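Local atomic coordinates of group II chitinase (Ostrinia furnacalis, PDB entry 6JAV), a protein that probably cleaves chitin chains internally as a family 18 glycoside hydrolase, the chain here being one catalytic domain of a much longer protein. Residues Tyr7-Tyr12 and Asn366-Glu371; Tyr233-Gly238 and Leu338-Gly343; Gly247-Gly252 and Lys329-Phe334; Tyr288-Arg293 and Gln318-Asp323. All coordinates share one frame; numbering follows the deposited sequence.

Contact 1. Residues Tyr7-Tyr12 and Asn366-Glu371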
loop_
_atom_site.group_PDB
_atom_site.type_symbol
_atom_site.label_atom_id
_atom_site.label_comp_id
_atom_site.label_asym_id
_atom_site.label_seq_id
_atom_site.Cartn_x
_atom_site.Cartn_y
_atom_site.Cartn_z
ATOM N N TYR A 7 6.694 -16.489 -5.776
ATOM C CA TYR A 7 6.262 -15.114 -5.569
ATOM C C TYR A 7 5.711 -14.911 -4.165
ATOM O O TYR A 7 5.113 -15.822 -3.580
ATOM C CB TYR A 7 5.185 -14.725 -6.569
ATOM C CG TYR A 7 5.702 -14.751 -7.982
ATOM C CD1 TYR A 7 6.668 -13.833 -8.397
ATOM C CD2 TYR A 7 5.272 -15.713 -8.886
ATOM C CE1 TYR A 7 7.179 -13.863 -9.694
ATOM C CE2 TYR A 7 5.778 -15.755 -10.183
ATOM C CZ TYR A 7 6.732 -14.828 -10.565
ATOM O OH TYR A 7 7.244 -14.859 -11.857
ATOM N N LYS A 8 5.890 -13.696 -3.662
ATOM C CA LYS A 8 5.166 -13.214 -2.500
ATOM C C LYS A 8 3.892 -12.510 -2.941
ATOM O O LYS A 8 3.825 -11.903 -4.023
ATOM C CB LYS A 8 6.008 -12.173 -1.757
ATOM C CG LYS A 8 7.315 -12.729 -1.148
ATOM C CD LYS A 8 8.065 -11.632 -0.366
ATOM C CE LYS A 8 9.339 -12.164 0.283
ATOM N NZ LYS A 8 10.320 -12.652 -0.733
ATOM N N LEU A 9 2.894 -12.560 -2.069
ATOM C CA LEU A 9 1.684 -11.740 -2.194
ATOM C C LEU A 9 1.489 -11.150 -0.796
ATOM O O LEU A 9 1.071 -11.853 0.137
ATOM C CB LEU A 9 0.482 -12.559 -2.679
ATOM C CG LEU A 9 -0.598 -11.770 -3.436
ATOM C CD1 LEU A 9 -1.726 -12.676 -3.985
ATOM C CD2 LEU A 9 -1.162 -10.625 -2.649
ATOM N N VAL A 10 1.875 -9.883 -0.643
ATOM C CA VAL A 10 1.903 -9.208 0.646
ATOM C C VAL A 10 0.588 -8.455 0.804
ATOM O O VAL A 10 0.275 -7.555 0.011
ATOM C CB VAL A 10 3.104 -8.248 0.735
ATOM C CG1 VAL A 10 3.116 -7.507 2.050
ATOM C CG2 VAL A 10 4.442 -8.998 0.545
ATOM N N CYS A 11 -0.201 -8.831 1.809
ATOM C CA CYS A 11 -1.534 -8.267 2.007
ATOM C C CYS A 11 -1.523 -7.366 3.227
ATOM O O CYS A 11 -1.182 -7.824 4.326
ATOM C CB CYS A 11 -2.536 -9.377 2.298
ATOM S SG CYS A 11 -2.765 -10.558 0.956
ATOM N N TYR A 12 -1.935 -6.108 3.062
ATOM C CA TYR A 12 -2.104 -5.233 4.219
ATOM C C TYR A 12 -3.472 -5.433 4.859
ATOM O O TYR A 12 -4.504 -5.451 4.174
ATOM C CB TYR A 12 -1.880 -3.749 3.859
ATOM C CG TYR A 12 -0.413 -3.368 3.792
ATOM C CD1 TYR A 12 0.317 -3.554 2.611
ATOM C CD2 TYR A 12 0.243 -2.887 4.914
ATOM C CE1 TYR A 12 1.690 -3.270 2.553
ATOM C CE2 TYR A 12 1.606 -2.592 4.864
ATOM C CZ TYR A 12 2.304 -2.800 3.685
ATOM O OH TYR A 12 3.657 -2.484 3.620
ATOM N N ASN A 366 -8.218 -12.540 -5.842
ATOM C CA ASN A 366 -8.181 -13.820 -6.556
ATOM C C ASN A 366 -7.578 -13.686 -7.952
ATOM O O ASN A 366 -6.909 -14.609 -8.427
ATOM C CB ASN A 366 -9.568 -14.455 -6.627
ATOM C CG ASN A 366 -9.837 -15.346 -5.454
ATOM O OD1 ASN A 366 -9.206 -16.402 -5.305
ATOM N ND2 ASN A 366 -10.778 -14.940 -4.596
ATOM N N ALA A 367 -7.839 -12.575 -8.638
ATOM C CA ALA A 367 -7.224 -12.375 -9.957
ATOM C C ALA A 367 -5.703 -12.325 -9.838
ATOM O O ALA A 367 -4.986 -12.901 -10.669
ATOM C CB ALA A 367 -7.759 -11.096 -10.608
ATOM N N ILE A 368 -5.192 -11.654 -8.803
ATOM C CA ILE A 368 -3.748 -11.613 -8.583
ATOM C C ILE A 368 -3.202 -13.011 -8.341
ATOM O O ILE A 368 -2.198 -13.416 -8.946
ATOM C CB ILE A 368 -3.400 -10.672 -7.414
ATOM C CG1 ILE A 368 -3.796 -9.228 -7.713
ATOM C CG2 ILE A 368 -1.884 -10.773 -7.088
ATOM C CD1 ILE A 368 -3.721 -8.296 -6.506
ATOM N N LYS A 369 -3.823 -13.759 -7.415
ATOM C CA LYS A 369 -3.353 -15.101 -7.096
ATOM C C LYS A 369 -3.325 -15.980 -8.340
ATOM O O LYS A 369 -2.327 -16.667 -8.611
ATOM C CB LYS A 369 -4.250 -15.716 -6.012
ATOM C CG LYS A 369 -4.005 -17.197 -5.834
ATOM C CD LYS A 369 -4.889 -17.720 -4.719
ATOM C CE LYS A 369 -4.707 -19.220 -4.520
ATOM N NZ LYS A 369 -5.651 -19.720 -3.473
ATOM N N THR A 370 -4.419 -15.977 -9.101
ATOM C CA THR A 370 -4.499 -16.853 -10.262
ATOM C C THR A 370 -3.426 -16.503 -11.283
ATOM O O THR A 370 -2.780 -17.398 -11.850
ATOM C CB THR A 370 -5.883 -16.744 -10.880
ATOM O OG1 THR A 370 -6.828 -17.270 -9.944
ATOM C CG2 THR A 370 -5.953 -17.549 -12.190
ATOM N N GLU A 371 -3.192 -15.208 -11.507
ATOM C CA GLU A 371 -2.171 -14.833 -12.475
ATOM C C GLU A 371 -0.763 -15.147 -11.967
ATOM O O GLU A 371 0.092 -15.593 -12.742
ATOM C CB GLU A 371 -2.349 -13.378 -12.893
ATOM C CG GLU A 371 -1.571 -13.003 -14.176
ATOM C CD GLU A 371 -1.980 -13.824 -15.415
ATOM O OE1 GLU A 371 -3.192 -13.949 -15.695
ATOM O OE2 GLU A 371 -1.084 -14.331 -16.120
#
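With chi1 at -153°, Leu9 holds CG anti to its backbone N, and chi2 near 180° carries CD1 outward from the strand to meet Ile368; on the helix, a chi1 of -63° places CG1 of Ile368 beside the backbone N and swings CG2 round to face the strand. The two branched chains cross obliquely, and the closest atoms are Leu9 CD1 and Ile368 CG2, 3.6 Å apart. Leu9 CG follows at 4.0 Å from Ile368 CG2, so a single methyl of the isoleucine rests against the CG-CD1 arm of the leucine. Further along the helix, Leu9 CD1 lies 4.4 Å from Lys369 CB, while the rest of that lysine chain runs away from the strand and its NZ is hydrogen-bonded to Ser34 O. This is the strand-to-helix packing of a TIM barrel, the fold of family 18 glycoside hydrolases: strand 8-14 belongs to the barrel wall and helix 363-373 covers its outer side. Both Leu9 and Ile368 are buried, and Ile368 also touches Ile345 on the neighbouring strand 342-346 and Ile328 on helix 325-337. Two residues on from Leu9, Cys11 is joined by a disulfide to Cys36, a covalent tie between this strand and the segment leading into strand 38-46.

Contact 2. Residues Tyr233-Gly238 and Leu338-Gly343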
loop_
_atom_site.group_PDB
_atom_site.type_symbol
_atom_site.label_atom_id
_atom_site.label_comp_id
_atom_site.label_asym_id
_atom_site.label_seq_id
_atom_site.Cartn_x
_atom_site.Cartn_y
_atom_site.Cartn_z
ATOM N N TYR A 233 12.972 2.362 -11.957
ATOM C CA TYR A 233 13.811 3.328 -11.263
ATOM C C TYR A 233 14.350 2.759 -9.956
ATOM O O TYR A 233 15.536 2.919 -9.647
ATOM C CB TYR A 233 13.022 4.608 -11.023
ATOM C CG TYR A 233 13.905 5.781 -10.673
ATOM C CD1 TYR A 233 14.848 6.239 -11.576
ATOM C CD2 TYR A 233 13.801 6.420 -9.461
ATOM C CE1 TYR A 233 15.670 7.308 -11.264
ATOM C CE2 TYR A 233 14.619 7.508 -9.141
ATOM C CZ TYR A 233 15.550 7.931 -10.049
ATOM O OH TYR A 233 16.357 9.015 -9.741
ATOM N N TRP A 234 13.507 2.066 -9.169
ATOM C CA TRP A 234 14.035 1.371 -7.990
ATOM C C TRP A 234 15.163 0.414 -8.367
ATOM O O TRP A 234 16.178 0.333 -7.660
ATOM C CB TRP A 234 12.896 0.664 -7.211
ATOM C CG TRP A 234 12.214 1.594 -6.270
ATOM C CD1 TRP A 234 11.093 2.332 -6.497
ATOM C CD2 TRP A 234 12.624 1.885 -4.929
ATOM N NE1 TRP A 234 10.786 3.104 -5.379
ATOM C CE2 TRP A 234 11.727 2.850 -4.411
ATOM C CE3 TRP A 234 13.701 1.453 -4.131
ATOM C CZ2 TRP A 234 11.864 3.392 -3.125
ATOM C CZ3 TRP A 234 13.824 1.969 -2.839
ATOM C CH2 TRP A 234 12.902 2.935 -2.348
ATOM N N MET A 235 15.018 -0.303 -9.484
ATOM C CA MET A 235 16.082 -1.212 -9.916
ATOM C C MET A 235 17.322 -0.443 -10.375
ATOM O O MET A 235 18.450 -0.825 -10.025
ATOM C CB MET A 235 15.561 -2.169 -10.984
ATOM C CG MET A 235 14.527 -3.137 -10.383
ATOM S SD MET A 235 14.172 -4.571 -11.416
ATOM C CE MET A 235 13.328 -3.733 -12.714
ATOM N N GLU A 236 17.128 0.645 -11.123
ATOM C CA GLU A 236 18.270 1.451 -11.576
ATOM C C GLU A 236 19.048 2.007 -10.387
ATOM O O GLU A 236 20.288 2.101 -10.423
ATOM C CB GLU A 236 17.752 2.582 -12.466
ATOM C CG GLU A 236 18.804 3.584 -12.938
ATOM C CD GLU A 236 18.188 4.805 -13.636
ATOM O OE1 GLU A 236 17.117 4.675 -14.274
ATOM O OE2 GLU A 236 18.775 5.903 -13.536
ATOM N N LYS A 237 18.338 2.347 -9.305
ATOM C CA LYS A 237 18.976 2.887 -8.109
ATOM C C LYS A 237 19.689 1.832 -7.275
ATOM O O LYS A 237 20.332 2.193 -6.275
ATOM C CB LYS A 237 17.936 3.635 -7.249
ATOM C CG LYS A 237 17.388 4.891 -7.915
ATOM C CD LYS A 237 18.318 6.060 -7.728
ATOM C CE LYS A 237 17.812 6.960 -6.639
ATOM N NZ LYS A 237 18.758 8.095 -6.336
ATOM N N GLY A 238 19.574 0.547 -7.622
ATOM C CA GLY A 238 20.317 -0.509 -6.949
ATOM C C GLY A 238 19.479 -1.606 -6.313
ATOM O O GLY A 238 20.019 -2.439 -5.573
ATOM N N LEU A 338 9.291 -9.199 -15.235
ATOM C CA LEU A 338 10.487 -8.598 -14.644
ATOM C C LEU A 338 11.083 -9.449 -13.532
ATOM O O LEU A 338 12.067 -9.023 -12.907
ATOM C CB LEU A 338 10.162 -7.203 -14.097
ATOM C CG LEU A 338 9.853 -6.098 -15.119
ATOM C CD1 LEU A 338 9.628 -4.778 -14.399
ATOM C CD2 LEU A 338 10.968 -5.939 -16.145
ATOM N N ASN A 339 10.502 -10.619 -13.254
ATOM C CA ASN A 339 10.970 -11.512 -12.195
ATOM C C ASN A 339 11.008 -10.833 -10.832
ATOM O O ASN A 339 11.894 -11.114 -10.015
ATOM C CB ASN A 339 12.338 -12.133 -12.540
ATOM C CG ASN A 339 12.229 -13.088 -13.689
ATOM O OD1 ASN A 339 11.599 -14.129 -13.562
ATOM N ND2 ASN A 339 12.809 -12.726 -14.831
ATOM N N LEU A 340 10.038 -9.940 -10.590
ATOM C CA LEU A 340 9.967 -9.265 -9.305
ATOM C C LEU A 340 9.651 -10.264 -8.202
ATOM O O LEU A 340 9.222 -11.395 -8.451
ATOM C CB LEU A 340 8.916 -8.149 -9.296
ATOM C CG LEU A 340 9.014 -7.089 -10.387
ATOM C CD1 LEU A 340 7.906 -6.051 -10.216
ATOM C CD2 LEU A 340 10.388 -6.405 -10.372
ATOM N N GLY A 341 9.856 -9.813 -6.958
ATOM C CA GLY A 341 9.591 -10.654 -5.808
ATOM C C GLY A 341 8.132 -11.036 -5.675
ATOM O O GLY A 341 7.821 -12.094 -5.130
ATOM N N GLY A 342 7.234 -10.189 -6.151
ATOM C CA GLY A 342 5.804 -10.510 -6.117
ATOM C C GLY A 342 4.964 -9.252 -6.107
ATOM O O GLY A 342 5.362 -8.214 -6.649
ATOM N N GLY A 343 3.794 -9.377 -5.483
ATOM C CA GLY A 343 2.802 -8.327 -5.510
ATOM C C GLY A 343 2.422 -7.969 -4.088
ATOM O O GLY A 343 2.691 -8.712 -3.143
#
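Met235 reaches from helix 227-236 to Leu338 and Leu340 by a chain that runs out and then folds. Its chi1 of -68° sets CG beside the backbone N, chi2 is extended, and a chi3 of -69° bends CE back from the line of the chain. The bend separates the two contacts: CE lies 4.2 Å from Leu338 CD1, whereas SD lies 4.3 Å from Leu340 CD2. Leu338 and Leu340 both carry CG beside the backbone N; chi2 near 180° extends CD1 of Leu338 toward Met235 CE, while in Leu340 it is the other methyl, CD2, that faces SD. Between them Asn339, with positive phi, closes helix 325-337 in a Schellman motif; the chain then turns into barrel strand 342-346. Gly238 ends the methionine's helix with the same motif. The contact thus joins the ends of two helices around a TIM barrel, and Leu338 and Leu340 also pack on Ile231. With just thioether and methyl groups meeting, cohesion here is dispersive and hydrophobic, with little directional constraint.

Contact 3. Residues Gly247-Gly252 and Lys329-Phe334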
loop_
_atom_site.group_PDB
_atom_site.type_symbol
_atom_site.label_atom_id
_atom_site.label_comp_id
_atom_site.label_asym_id
_atom_site.label_seq_id
_atom_site.Cartn_x
_atom_site.Cartn_y
_atom_site.Cartn_z
ATOM N N GLY A 247 3.018 -2.785 -5.492
ATOM C CA GLY A 247 1.707 -2.504 -4.909
ATOM C C GLY A 247 0.607 -2.369 -5.953
ATOM O O GLY A 247 0.792 -1.795 -7.033
ATOM N N MET A 248 -0.581 -2.845 -5.580
ATOM C CA MET A 248 -1.771 -2.717 -6.394
ATOM C C MET A 248 -2.930 -2.250 -5.515
ATOM O O MET A 248 -3.134 -2.790 -4.402
ATOM C CB MET A 248 -2.064 -4.046 -7.090
ATOM C CG MET A 248 -1.049 -4.411 -8.285
ATOM S SD MET A 248 -1.229 -6.134 -8.695
ATOM C CE MET A 248 -0.273 -6.864 -7.385
ATOM N N PRO A 249 -3.673 -1.232 -5.943
ATOM C CA PRO A 249 -4.762 -0.666 -5.120
ATOM C C PRO A 249 -6.063 -1.448 -5.266
ATOM O O PRO A 249 -6.509 -1.759 -6.378
ATOM C CB PRO A 249 -4.926 0.756 -5.681
ATOM C CG PRO A 249 -4.581 0.597 -7.153
ATOM C CD PRO A 249 -3.491 -0.497 -7.219
ATOM N N MET A 250 -6.686 -1.743 -4.125
ATOM C CA MET A 250 -8.019 -2.335 -4.072
ATOM C C MET A 250 -9.093 -1.271 -3.919
ATOM O O MET A 250 -10.154 -1.528 -3.314
ATOM C CB MET A 250 -8.107 -3.317 -2.890
ATOM C CG MET A 250 -6.976 -4.393 -2.854
ATOM S SD MET A 250 -7.098 -5.714 -4.065
ATOM C CE MET A 250 -6.088 -5.053 -5.407
ATOM N N TYR A 251 -8.799 -0.053 -4.352
ATOM C CA TYR A 251 -9.664 1.099 -4.166
ATOM C C TYR A 251 -9.418 2.063 -5.320
ATOM O O TYR A 251 -8.490 1.894 -6.126
ATOM C CB TYR A 251 -9.352 1.805 -2.822
ATOM C CG TYR A 251 -7.952 2.399 -2.825
ATOM C CD1 TYR A 251 -6.852 1.621 -2.485
ATOM C CD2 TYR A 251 -7.745 3.724 -3.208
ATOM C CE1 TYR A 251 -5.553 2.145 -2.527
ATOM C CE2 TYR A 251 -6.467 4.256 -3.286
ATOM C CZ TYR A 251 -5.383 3.447 -2.930
ATOM O OH TYR A 251 -4.102 3.961 -2.966
ATOM N N GLY A 252 -10.250 3.096 -5.368
ATOM C CA GLY A 252 -10.088 4.139 -6.352
ATOM C C GLY A 252 -9.982 5.509 -5.720
ATOM O O GLY A 252 -10.366 5.734 -4.570
ATOM N N LYS A 329 -4.603 -8.391 -14.081
ATOM C CA LYS A 329 -3.907 -9.464 -14.777
ATOM C C LYS A 329 -2.728 -8.926 -15.577
ATOM O O LYS A 329 -1.647 -9.541 -15.600
ATOM C CB LYS A 329 -4.861 -10.245 -15.685
ATOM C CG LYS A 329 -5.886 -11.066 -14.922
ATOM C CD LYS A 329 -7.114 -11.285 -15.788
ATOM C CE LYS A 329 -7.876 -12.542 -15.412
ATOM N NZ LYS A 329 -8.739 -13.007 -16.547
ATOM N N LYS A 330 -2.902 -7.769 -16.224
ATOM C CA LYS A 330 -1.794 -7.157 -16.957
ATOM C C LYS A 330 -0.649 -6.791 -16.004
ATOM O O LYS A 330 0.532 -7.044 -16.290
ATOM C CB LYS A 330 -2.305 -5.923 -17.696
ATOM C CG LYS A 330 -1.283 -5.194 -18.535
ATOM C CD LYS A 330 -1.238 -5.732 -19.947
ATOM C CE LYS A 330 -0.247 -4.957 -20.805
ATOM N NZ LYS A 330 -0.720 -3.606 -21.174
ATOM N N LYS A 331 -0.986 -6.182 -14.868
ATOM C CA LYS A 331 0.027 -5.819 -13.890
ATOM C C LYS A 331 0.764 -7.039 -13.345
ATOM O O LYS A 331 1.987 -6.986 -13.143
ATOM C CB LYS A 331 -0.596 -4.998 -12.758
ATOM C CG LYS A 331 -0.971 -3.602 -13.170
ATOM C CD LYS A 331 -1.553 -2.815 -12.010
ATOM C CE LYS A 331 -1.778 -1.363 -12.405
ATOM N NZ LYS A 331 -2.209 -0.522 -11.254
ATOM N N VAL A 332 0.055 -8.140 -13.083
ATOM C CA VAL A 332 0.730 -9.343 -12.584
ATOM C C VAL A 332 1.609 -9.974 -13.663
ATOM O O VAL A 332 2.688 -10.493 -13.368
ATOM C CB VAL A 332 -0.268 -10.326 -11.938
ATOM C CG1 VAL A 332 0.441 -11.577 -11.472
ATOM C CG2 VAL A 332 -0.982 -9.652 -10.747
ATOM N N ASN A 333 1.172 -9.952 -14.928
ATOM C CA ASN A 333 2.071 -10.409 -15.990
ATOM C C ASN A 333 3.324 -9.544 -16.057
ATOM O O ASN A 333 4.422 -10.057 -16.317
ATOM C CB ASN A 333 1.333 -10.423 -17.324
ATOM C CG ASN A 333 0.521 -11.694 -17.506
ATOM O OD1 ASN A 333 -0.706 -11.650 -17.621
ATOM N ND2 ASN A 333 1.200 -12.832 -17.518
ATOM N N PHE A 334 3.189 -8.244 -15.776
ATOM C CA PHE A 334 4.350 -7.348 -15.700
ATOM C C PHE A 334 5.287 -7.763 -14.564
ATOM O O PHE A 334 6.508 -7.853 -14.751
ATOM C CB PHE A 334 3.833 -5.918 -15.531
ATOM C CG PHE A 334 4.880 -4.887 -15.242
ATOM C CD1 PHE A 334 5.558 -4.266 -16.290
ATOM C CD2 PHE A 334 5.147 -4.473 -13.939
ATOM C CE1 PHE A 334 6.502 -3.267 -16.039
ATOM C CE2 PHE A 334 6.112 -3.481 -13.688
ATOM C CZ PHE A 334 6.784 -2.879 -14.751
HETATM O O HOH W 1 -0.123 -0.599 -9.307
#
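Lys331 lies along Met248, where helix 325-337 packs on strand 244-257 in the wall of the TIM barrel. The axes of the short segments 247-249 and 329-334 are 10.4 Å apart at closest approach and run antiparallel, at 178°. The lysine's CB points toward the strand, and a chi1 of -72° sets CG beside the backbone N. Beyond CG the chain is fully extended, carrying CD to 4.1 Å from Met248 CG, the two side chains lying next to one another but heading opposite ways. CE continues the same line, and NZ ends 4.2 Å from Pro249 CD. That ammonium is buried, but it is well supplied with partners: it forms a salt bridge with Asp323 and a hydrogen bond to the carbonyl O of Ala212. These neighbours would be expected to stabilise its positive charge. The aliphatic part of the lysine therefore serves the packing while its tip enters a polar site. Met248 takes a different course, bending at chi3 (-79°); its SD lies 4.1 Å from Val332 CG2, with the valine side chain roughly perpendicular to the methionine. A water bridges helix and strand, accepting from Lys331 NZ at 2.9 Å and donating to Gly247 O at 2.7 Å.

Contact 4. Residues Tyr288-Arg293 and Gln318-Asp323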
loop_
_atom_site.group_PDB
_atom_site.type_symbol
_atom_site.label_atom_id
_atom_site.label_comp_id
_atom_site.label_asym_id
_atom_site.label_seq_id
_atom_site.Cartn_x
_atom_site.Cartn_y
_atom_site.Cartn_z
ATOM N N TYR A 288 -15.368 -2.396 -3.530
ATOM C CA TYR A 288 -16.752 -2.863 -3.388
ATOM C C TYR A 288 -17.771 -1.726 -3.428
ATOM O O TYR A 288 -18.967 -1.980 -3.657
ATOM C CB TYR A 288 -16.923 -3.748 -2.140
ATOM C CG TYR A 288 -16.732 -3.067 -0.803
ATOM C CD1 TYR A 288 -17.740 -2.253 -0.237
ATOM C CD2 TYR A 288 -15.553 -3.258 -0.069
ATOM C CE1 TYR A 288 -17.559 -1.646 0.988
ATOM C CE2 TYR A 288 -15.362 -2.646 1.160
ATOM C CZ TYR A 288 -16.361 -1.833 1.687
ATOM O OH TYR A 288 -16.191 -1.245 2.920
ATOM N N GLU A 289 -17.344 -0.493 -3.185
ATOM C CA GLU A 289 -18.213 0.660 -3.411
ATOM C C GLU A 289 -18.281 1.017 -4.893
ATOM O O GLU A 289 -19.360 1.351 -5.418
ATOM C CB GLU A 289 -17.708 1.831 -2.572
ATOM C CG GLU A 289 -17.942 1.600 -1.053
ATOM C CD GLU A 289 -17.270 2.626 -0.167
ATOM O OE1 GLU A 289 -16.082 2.979 -0.386
ATOM O OE2 GLU A 289 -17.898 3.083 0.823
ATOM N N ILE A 290 -17.145 0.929 -5.590
ATOM C CA ILE A 290 -17.102 1.271 -7.018
ATOM C C ILE A 290 -17.901 0.267 -7.838
ATOM O O ILE A 290 -18.692 0.644 -8.715
ATOM C CB ILE A 290 -15.628 1.321 -7.470
ATOM C CG1 ILE A 290 -14.901 2.465 -6.774
ATOM C CG2 ILE A 290 -15.544 1.449 -9.007
ATOM C CD1 ILE A 290 -13.375 2.402 -6.973
ATOM N N CYS A 291 -17.692 -1.033 -7.592
ATOM C CA CYS A 291 -18.367 -2.025 -8.419
ATOM C C CYS A 291 -19.884 -1.952 -8.249
ATOM O O CYS A 291 -20.625 -2.170 -9.221
ATOM C CB CYS A 291 -17.789 -3.426 -8.190
ATOM S SG CYS A 291 -17.992 -4.126 -6.529
ATOM N N ASP A 292 -20.360 -1.604 -7.052
ATOM C CA ASP A 292 -21.798 -1.437 -6.850
ATOM C C ASP A 292 -22.327 -0.239 -7.629
ATOM O O ASP A 292 -23.435 -0.292 -8.188
ATOM C CB ASP A 292 -22.100 -1.257 -5.363
ATOM C CG ASP A 292 -23.612 -1.132 -5.092
ATOM O OD1 ASP A 292 -24.332 -2.058 -5.479
ATOM O OD2 ASP A 292 -24.046 -0.124 -4.503
ATOM N N ARG A 293 -21.573 0.860 -7.668
ATOM C CA ARG A 293 -21.997 2.017 -8.457
ATOM C C ARG A 293 -22.134 1.656 -9.932
ATOM O O ARG A 293 -23.089 2.074 -10.599
ATOM C CB ARG A 293 -21.002 3.156 -8.281
ATOM C CG ARG A 293 -21.227 3.911 -6.989
ATOM C CD ARG A 293 -19.954 4.559 -6.448
ATOM N NE ARG A 293 -20.228 5.403 -5.281
ATOM C CZ ARG A 293 -20.518 4.951 -4.057
ATOM N NH1 ARG A 293 -20.572 3.649 -3.783
ATOM N NH2 ARG A 293 -20.741 5.829 -3.078
ATOM N N GLN A 318 -19.527 13.051 -10.461
ATOM C CA GLN A 318 -18.641 12.157 -9.719
ATOM C C GLN A 318 -17.841 11.300 -10.691
ATOM O O GLN A 318 -18.373 10.821 -11.694
ATOM C CB GLN A 318 -19.460 11.251 -8.813
ATOM C CG GLN A 318 -20.204 12.037 -7.738
ATOM C CD GLN A 318 -19.253 12.793 -6.843
ATOM O OE1 GLN A 318 -18.451 12.192 -6.120
ATOM N NE2 GLN A 318 -19.309 14.117 -6.895
ATOM N N TRP A 319 -16.552 11.096 -10.382
ATOM C CA TRP A 319 -15.637 10.410 -11.294
ATOM C C TRP A 319 -14.629 9.637 -10.442
ATOM O O TRP A 319 -14.118 10.190 -9.462
ATOM C CB TRP A 319 -14.917 11.496 -12.111
ATOM C CG TRP A 319 -14.131 11.112 -13.335
ATOM C CD1 TRP A 319 -14.515 11.284 -14.657
ATOM C CD2 TRP A 319 -12.780 10.632 -13.377
ATOM N NE1 TRP A 319 -13.497 10.892 -15.501
ATOM C CE2 TRP A 319 -12.424 10.487 -14.743
ATOM C CE3 TRP A 319 -11.841 10.273 -12.387
ATOM C CZ2 TRP A 319 -11.172 10.018 -15.145
ATOM C CZ3 TRP A 319 -10.581 9.817 -12.789
ATOM C CH2 TRP A 319 -10.264 9.682 -14.154
ATOM N N VAL A 320 -14.345 8.382 -10.790
ATOM C CA VAL A 320 -13.421 7.575 -9.977
ATOM C C VAL A 320 -12.523 6.747 -10.884
ATOM O O VAL A 320 -12.979 6.188 -11.883
ATOM C CB VAL A 320 -14.208 6.690 -8.979
ATOM C CG1 VAL A 320 -15.082 5.678 -9.698
ATOM C CG2 VAL A 320 -13.239 5.981 -7.989
ATOM N N SER A 321 -11.230 6.662 -10.542
ATOM C CA SER A 321 -10.320 5.796 -11.285
ATOM C C SER A 321 -9.844 4.676 -10.373
ATOM O O SER A 321 -9.669 4.888 -9.170
ATOM C CB SER A 321 -9.120 6.582 -11.827
ATOM O OG SER A 321 -8.401 7.201 -10.781
ATOM N N PHE A 322 -9.640 3.490 -10.946
ATOM C CA PHE A 322 -9.460 2.283 -10.138
ATOM C C PHE A 322 -8.921 1.159 -11.013
ATOM O O PHE A 322 -8.810 1.284 -12.239
ATOM C CB PHE A 322 -10.792 1.878 -9.466
ATOM C CG PHE A 322 -11.845 1.436 -10.438
ATOM C CD1 PHE A 322 -12.568 2.383 -11.168
ATOM C CD2 PHE A 322 -12.087 0.091 -10.676
ATOM C CE1 PHE A 322 -13.541 1.983 -12.099
ATOM C CE2 PHE A 322 -13.085 -0.313 -11.611
ATOM C CZ PHE A 322 -13.783 0.656 -12.318
ATOM N N ASP A 323 -8.569 0.048 -10.369
ATOM C CA ASP A 323 -8.124 -1.137 -11.090
ATOM C C ASP A 323 -9.223 -2.198 -11.116
ATOM O O ASP A 323 -9.848 -2.491 -10.086
ATOM C CB ASP A 323 -6.870 -1.731 -10.427
ATOM C CG ASP A 323 -5.583 -1.008 -10.820
ATOM O OD1 ASP A 323 -5.639 0.023 -11.533
ATOM O OD2 ASP A 323 -4.495 -1.493 -10.393
#
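Ile290 packs both of its branches against Val320 and Phe322. The tight part is its meeting with Phe322: CG2 stands 3.6 Å from the centroid of the Phe322 ring and only 8° off the ring normal, a CH-pi contact over the centre of one face. The other branch, extended at chi2 (169°), takes CD1 past the ring to Phe322 CB, at 3.6 Å, and to Val320 CG2, at 3.7 Å. Phe322 has its CG between the backbone N and the carbonyl carbon (chi1 67°), with a ring face turned to Ile290 CG2. Packing slackens toward Arg293, one turn further along the helix. Although its CB points toward the strand, its side chain comes no nearer than 6.0 Å to any atom of residues 318-323, and the residue is partly exposed, as is Gln318; Trp299 touches both of these side chains. The guanidinium turns back on its own helix, where Arg293 NH1 donates to Glu289 O at 3.1 Å from above the carbonyl plane. Arg293 N reaches that oxygen from the opposite face. Nearby, Cys291 is tied to Cys357 by a disulfide. A helix laid on antiparallel strands, here 312-315 and 318-321 inserted between barrel strand 244-257 and helix 325-337, is characteristic of the alpha+beta insertion domain of many family 18 chitinases.

Overall arrangement
In chain order the first segments run from contact 1 through contacts 2, 3 and 4, and the second segments return in reverse, so each later contact lies within the chain span of the one before. Contacts 1, 2 and 3 belong to the TIM barrel, whose strands 8-14, 342-346 and 244-257 are successive neighbours. Centres of contacts 1 and 3 are about 10 Å apart, and Ile368 CD1 packs on Met248 CE at 3.8 Å. Contact 4 is more remote, its centre about 29 Å from that of contact 2, but meets contact 3 through the Lys331 NZ to Asp323 OD2 salt bridge (2.6 Å) and where Gly252 N lies 3.6 Å from Ile290 CD1, consistent with an insertion-barrel junction.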